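Local coordinates for protein quercetin 2,3-dioxygenase (Escherichia coli, PDB 1TQ5) that cleaves quercetin with dioxygen in vitro as a metal-dependent, two-domain cupin of the pirin family, its physiological role being unknown, at residues R5-R10 with S20-F24; R181-V187 with V223-P229. All blocks are in the same frame, centred on the assembly; numbering follows the deposited sequence.

Interaction 1 of 2, residues R5-R10 with S20-F24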
# COMPACT_ATOMS: atom_id res chain seq x y z
N ARG A 5 -13.69 -1.62 5.42
CA ARG A 5 -13.27 -2.91 4.90
C ARG A 5 -12.60 -3.62 6.08
O ARG A 5 -11.41 -3.42 6.33
CB ARG A 5 -12.27 -2.71 3.76
CG ARG A 5 -11.62 -3.97 3.23
CD ARG A 5 -12.66 -5.00 2.83
NE ARG A 5 -12.11 -5.99 1.90
CZ ARG A 5 -12.72 -7.13 1.62
NH1 ARG A 5 -13.88 -7.42 2.19
NH2 ARG A 5 -12.19 -7.98 0.75
N LYS A 6 -13.36 -4.43 6.81
CA LYS A 6 -12.84 -5.13 7.98
C LYS A 6 -11.70 -6.07 7.67
O LYS A 6 -11.72 -6.79 6.68
CB LYS A 6 -13.95 -5.92 8.68
CG LYS A 6 -14.96 -5.06 9.43
CD LYS A 6 -15.91 -5.93 10.23
CE LYS A 6 -16.95 -5.11 10.99
NZ LYS A 6 -17.88 -4.40 10.07
N ALA A 7 -10.70 -6.07 8.54
CA ALA A 7 -9.53 -6.92 8.38
C ALA A 7 -9.88 -8.41 8.30
O ALA A 7 -9.31 -9.13 7.48
CB ALA A 7 -8.55 -6.69 9.52
N ASN A 8 -10.82 -8.86 9.13
CA ASN A 8 -11.21 -10.28 9.15
C ASN A 8 -12.07 -10.73 7.97
O ASN A 8 -12.26 -11.92 7.77
CB ASN A 8 -11.94 -10.60 10.46
CG ASN A 8 -13.24 -9.84 10.60
OD1 ASN A 8 -13.26 -8.61 10.60
ND2 ASN A 8 -14.35 -10.57 10.73
N GLU A 9 -12.58 -9.79 7.20
CA GLU A 9 -13.39 -10.15 6.05
C GLU A 9 -12.61 -10.11 4.74
O GLU A 9 -13.17 -10.30 3.67
CB GLU A 9 -14.62 -9.25 5.98
CG GLU A 9 -15.59 -9.55 7.11
CD GLU A 9 -16.80 -8.63 7.11
OE1 GLU A 9 -17.72 -8.87 7.92
OE2 GLU A 9 -16.81 -7.67 6.31
N ARG A 10 -11.31 -9.86 4.85
CA ARG A 10 -10.44 -9.82 3.67
C ARG A 10 -10.28 -11.22 3.11
O ARG A 10 -10.46 -12.20 3.82
CB ARG A 10 -9.06 -9.28 4.04
CG ARG A 10 -8.99 -7.78 4.24
CD ARG A 10 -7.58 -7.38 4.66
NE ARG A 10 -7.21 -8.04 5.91
CZ ARG A 10 -6.00 -7.98 6.46
NH1 ARG A 10 -5.04 -7.27 5.87
NH2 ARG A 10 -5.76 -8.61 7.60
N SER A 20 -1.39 -14.71 2.99
CA SER A 20 -1.81 -13.44 2.43
C SER A 20 -3.28 -13.03 2.63
O SER A 20 -4.19 -13.83 2.44
CB SER A 20 -1.48 -13.45 0.93
OG SER A 20 -1.73 -12.21 0.30
N TRP A 21 -3.49 -11.78 3.03
CA TRP A 21 -4.84 -11.25 3.19
C TRP A 21 -5.04 -10.25 2.06
O TRP A 21 -4.24 -9.32 1.89
CB TRP A 21 -5.00 -10.57 4.55
CG TRP A 21 -4.90 -11.54 5.68
CD1 TRP A 21 -3.75 -12.07 6.21
CD2 TRP A 21 -5.99 -12.19 6.35
NE1 TRP A 21 -4.07 -13.00 7.18
CE2 TRP A 21 -5.43 -13.09 7.28
CE3 TRP A 21 -7.38 -12.08 6.26
CZ2 TRP A 21 -6.22 -13.89 8.12
CZ3 TRP A 21 -8.17 -12.88 7.09
CH2 TRP A 21 -7.58 -13.77 8.00
N HIS A 22 -6.09 -10.45 1.27
CA HIS A 22 -6.38 -9.58 0.13
C HIS A 22 -7.46 -8.57 0.41
O HIS A 22 -8.58 -8.93 0.77
CB HIS A 22 -6.83 -10.42 -1.06
CG HIS A 22 -5.87 -11.51 -1.43
ND1 HIS A 22 -4.60 -11.26 -1.89
CD2 HIS A 22 -6.00 -12.86 -1.39
CE1 HIS A 22 -3.98 -12.40 -2.12
NE2 HIS A 22 -4.80 -13.39 -1.82
N THR A 23 -7.14 -7.29 0.23
CA THR A 23 -8.13 -6.26 0.46
C THR A 23 -9.14 -6.21 -0.69
O THR A 23 -10.32 -5.95 -0.47
CB THR A 23 -7.48 -4.88 0.60
OG1 THR A 23 -6.72 -4.84 1.82
CG2 THR A 23 -8.54 -3.78 0.62
N PHE A 24 -8.66 -6.47 -1.91
CA PHE A 24 -9.50 -6.46 -3.11
C PHE A 24 -9.38 -7.78 -3.86
O PHE A 24 -8.43 -8.55 -3.63
CB PHE A 24 -9.07 -5.36 -4.09
CG PHE A 24 -9.02 -3.98 -3.49
CD1 PHE A 24 -10.19 -3.30 -3.19
CD2 PHE A 24 -7.80 -3.38 -3.20
CE1 PHE A 24 -10.16 -2.04 -2.62
CE2 PHE A 24 -7.75 -2.12 -2.63
CZ PHE A 24 -8.93 -1.44 -2.33
O HOH W 1 -4.89 -6.40 3.00
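Arg10 reaches over Trp21 and can be followed atom by atom. Its CB sits against the carbonyl of His22, 3.3 Å from that O, and meets the edge of the indole; CG still borders the same oxygen. CD passes Thr23 OG1 and the CB of Trp21. The chain then bends (chi3 -59°), which turns NE back to its own segment, where it gives a nearly straight bond of 2.8 Å to Ala7 O, on a lone pair of that carbonyl. Held at this edge, the guanidinium lies with one face over Trp21 CB, 3.4 Å from CZ, while NH2 stands above the rim of the indole, the two planes only 20° apart. NH1 gives a hydrogen bond to a water that also donates to Trp21 O and is 2.7 Å from Thr23 OG1; NH1 also forms a salt bridge with Asp45. Arginine suits this place because its flat end can lie against the root of the Trp21 side chain, CB, with NH2 reaching the rim of the ring, while other N-H groups bond around its edge.

Arg5 works by its polar end. NE and NH2 both bond Thr23 O, each at 3.0 Å: NE lies in the carbonyl plane on a lone pair, NH2 well above that plane. NH2 also bonds Tyr29, and Phe34 adds a cation-pi contact. The carbonyl of buried Thr23, just past the strand, thus has two arginine N-H donors. Here the link leaving strand 2-5 packs on strand 18-22 of the N-terminal cupin, where an N-terminal strand is lent to the sheet of the other domain, joining the two halves of a bicupin.

Interaction 2 of 2, residues R181-V187 with V223-P229; sequences RRVWIQV and VLLFDLP
Arg181 and Asp227 make the one salt bridge between 181-187 and 223-229, just before strand 182-187 begins. NE and NH2 both hold OD1, at 2.7 and 3.0 Å; NE meets it nearly along the C-O bond, NH2 from the anti side, tilted out of the carboxylate plane. The bend at chi3 (65°) brings NE back to Asp227, and chi4 (67°) turns the guanidinium plane so that one face lies over Leu228 O. A water joins Asp227 OD2 to Arg181 NE, the latter bond weak, and NH2 also bonds Asp159 O. A leucine in place of Arg181 would probably leave the buried Asp227 carboxylate without its charged mate.

Backbone bonds form a regular antiparallel ladder. Arg182 with Leu228, Trp184 with Phe226 and Gln186 with Leu224 are hydrogen-bonded pairs, six N-H...O bonds in all. Between them, CA-H...O contacts such as Val183 CA to Phe226 O, 3.2 Å, fill the non-hydrogen-bonded positions.

Apolar packing differs on the two faces. On one, beta-branched Val183 and Ile185 pack on Leu225, and Val223 on Ile185 and Val187: Ile185 CG2 lies 3.8 Å from Val223 CB, and Val183 CG1 is 3.9 Å from Leu225 CG. On the other, Trp184 and Phe226 run side by side, CD1 of the indole 3.8 Å from CD2 of the phenyl ring, their planes at 68°.

A polar bond runs along strand 182-187 on that same face: Trp184 NE1 points almost straight at Gln186 OE1, 3.1 Å away and in the indole plane, while Gln186 NE2 turns to Tyr115 OH. The buried indole N-H and amide are therefore paired, so this cupin sheet can bury both faces, with the one ion pair of this contact kept to the strand end.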
# COMPACT_ATOMS: atom_id res chain seq x y z
N ARG A 181 -12.59 13.38 -5.98
CA ARG A 181 -11.46 12.53 -5.62
C ARG A 181 -11.84 11.57 -4.51
O ARG A 181 -12.71 11.87 -3.69
CB ARG A 181 -10.25 13.39 -5.22
CG ARG A 181 -9.71 14.23 -6.38
CD ARG A 181 -8.41 14.94 -6.04
NE ARG A 181 -7.30 14.02 -5.79
CZ ARG A 181 -6.74 13.24 -6.71
NH1 ARG A 181 -7.17 13.27 -7.96
NH2 ARG A 181 -5.73 12.44 -6.38
N ARG A 182 -11.19 10.42 -4.49
CA ARG A 182 -11.48 9.41 -3.49
C ARG A 182 -10.28 9.15 -2.58
O ARG A 182 -9.14 9.43 -2.95
CB ARG A 182 -11.90 8.12 -4.18
CG ARG A 182 -13.08 8.31 -5.12
CD ARG A 182 -13.75 6.99 -5.40
NE ARG A 182 -14.97 7.15 -6.18
CZ ARG A 182 -15.82 6.16 -6.42
NH1 ARG A 182 -15.58 4.95 -5.95
NH2 ARG A 182 -16.92 6.39 -7.14
N VAL A 183 -10.55 8.61 -1.40
CA VAL A 183 -9.50 8.33 -0.44
C VAL A 183 -9.61 6.96 0.20
O VAL A 183 -10.70 6.53 0.60
CB VAL A 183 -9.50 9.38 0.70
CG1 VAL A 183 -8.52 8.97 1.79
CG2 VAL A 183 -9.13 10.74 0.15
N TRP A 184 -8.48 6.28 0.30
CA TRP A 184 -8.44 4.99 0.96
C TRP A 184 -7.47 5.12 2.11
O TRP A 184 -6.34 5.60 1.94
CB TRP A 184 -7.98 3.87 0.04
CG TRP A 184 -7.99 2.54 0.73
CD1 TRP A 184 -7.02 2.02 1.55
CD2 TRP A 184 -9.03 1.55 0.68
NE1 TRP A 184 -7.39 0.78 2.01
CE2 TRP A 184 -8.61 0.47 1.49
CE3 TRP A 184 -10.26 1.47 0.02
CZ2 TRP A 184 -9.40 -0.68 1.66
CZ3 TRP A 184 -11.04 0.33 0.19
CH2 TRP A 184 -10.60 -0.73 1.00
N ILE A 185 -7.92 4.71 3.28
CA ILE A 185 -7.05 4.75 4.43
C ILE A 185 -6.88 3.32 4.93
O ILE A 185 -7.86 2.63 5.22
CB ILE A 185 -7.64 5.61 5.56
CG1 ILE A 185 -7.68 7.07 5.11
CG2 ILE A 185 -6.80 5.43 6.83
CD1 ILE A 185 -8.27 8.02 6.11
N GLN A 186 -5.62 2.90 5.00
CA GLN A 186 -5.28 1.57 5.47
C GLN A 186 -4.57 1.75 6.81
O GLN A 186 -3.54 2.43 6.88
CB GLN A 186 -4.33 0.89 4.48
CG GLN A 186 -4.02 -0.58 4.80
CD GLN A 186 -5.25 -1.45 4.78
OE1 GLN A 186 -6.25 -1.14 4.10
NE2 GLN A 186 -5.20 -2.56 5.51
N VAL A 187 -5.12 1.16 7.87
CA VAL A 187 -4.50 1.28 9.18
C VAL A 187 -3.40 0.22 9.29
O VAL A 187 -3.69 -0.98 9.36
CB VAL A 187 -5.53 1.07 10.31
CG1 VAL A 187 -4.85 1.32 11.67
CG2 VAL A 187 -6.72 2.02 10.14
N VAL A 223 -1.21 5.19 9.67
CA VAL A 223 -2.09 4.87 8.56
C VAL A 223 -1.46 5.32 7.26
O VAL A 223 -0.61 6.21 7.24
CB VAL A 223 -3.47 5.56 8.67
CG1 VAL A 223 -4.18 5.11 9.94
CG2 VAL A 223 -3.30 7.07 8.64
N LEU A 224 -1.88 4.67 6.18
CA LEU A 224 -1.43 5.01 4.85
C LEU A 224 -2.65 5.69 4.26
O LEU A 224 -3.75 5.14 4.29
CB LEU A 224 -1.10 3.74 4.05
CG LEU A 224 0.03 2.85 4.57
CD1 LEU A 224 0.21 1.68 3.63
CD2 LEU A 224 1.33 3.65 4.67
N LEU A 225 -2.46 6.90 3.74
CA LEU A 225 -3.57 7.62 3.16
C LEU A 225 -3.35 7.78 1.67
O LEU A 225 -2.42 8.45 1.22
CB LEU A 225 -3.74 9.00 3.82
CG LEU A 225 -5.02 9.75 3.44
CD1 LEU A 225 -5.48 10.62 4.61
CD2 LEU A 225 -4.78 10.59 2.20
N PHE A 226 -4.22 7.11 0.90
CA PHE A 226 -4.16 7.15 -0.55
C PHE A 226 -5.12 8.21 -1.07
O PHE A 226 -6.33 8.08 -0.88
CB PHE A 226 -4.60 5.80 -1.12
CG PHE A 226 -3.69 4.66 -0.79
CD1 PHE A 226 -2.65 4.31 -1.64
CD2 PHE A 226 -3.89 3.90 0.36
CE1 PHE A 226 -1.83 3.22 -1.36
CE2 PHE A 226 -3.08 2.81 0.66
CZ PHE A 226 -2.05 2.47 -0.21
N ASP A 227 -4.60 9.26 -1.71
CA ASP A 227 -5.43 10.31 -2.29
C ASP A 227 -5.52 9.93 -3.78
O ASP A 227 -4.57 10.13 -4.54
CB ASP A 227 -4.76 11.69 -2.15
CG ASP A 227 -5.71 12.84 -2.45
OD1 ASP A 227 -6.35 12.84 -3.52
OD2 ASP A 227 -5.83 13.76 -1.60
N LEU A 228 -6.67 9.40 -4.18
CA LEU A 228 -6.86 8.91 -5.54
C LEU A 228 -7.72 9.74 -6.49
O LEU A 228 -8.61 10.48 -6.06
CB LEU A 228 -7.44 7.50 -5.44
CG LEU A 228 -6.62 6.58 -4.53
CD1 LEU A 228 -7.48 5.48 -3.94
CD2 LEU A 228 -5.45 6.03 -5.33
N PRO A 229 -7.48 9.61 -7.80
CA PRO A 229 -8.21 10.33 -8.84
C PRO A 229 -9.68 9.93 -8.97
O PRO A 229 -10.07 8.82 -8.60
CB PRO A 229 -7.41 10.02 -10.11
CG PRO A 229 -6.88 8.66 -9.84
CD PRO A 229 -6.42 8.77 -8.40
O HOH W 2 -7.30 15.56 -3.30

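Overall arrangement
Interaction 2 is buried and central, joining neighbouring strands of the C-terminal cupin sheet by a backbone ladder and apolar side chains. Interaction 1 is only partly buried and lies further out, between a loop and a strand end, where arginine side chains, a carbonyl and a water do the binding instead. Arginine serves both, gripping a carbonyl in 5-10 with 20-24 but a carboxylate in 181-187 with 223-229. The two meet at Trp184: Thr23 CG2 lies 3.4 Å from its CZ2, and Phe24 and Arg5 also pack on the indole. Strands 2-5 and 182-187 belong to one sheet, and Thr23 and Phe24 of the other cupin rest on it at Trp184.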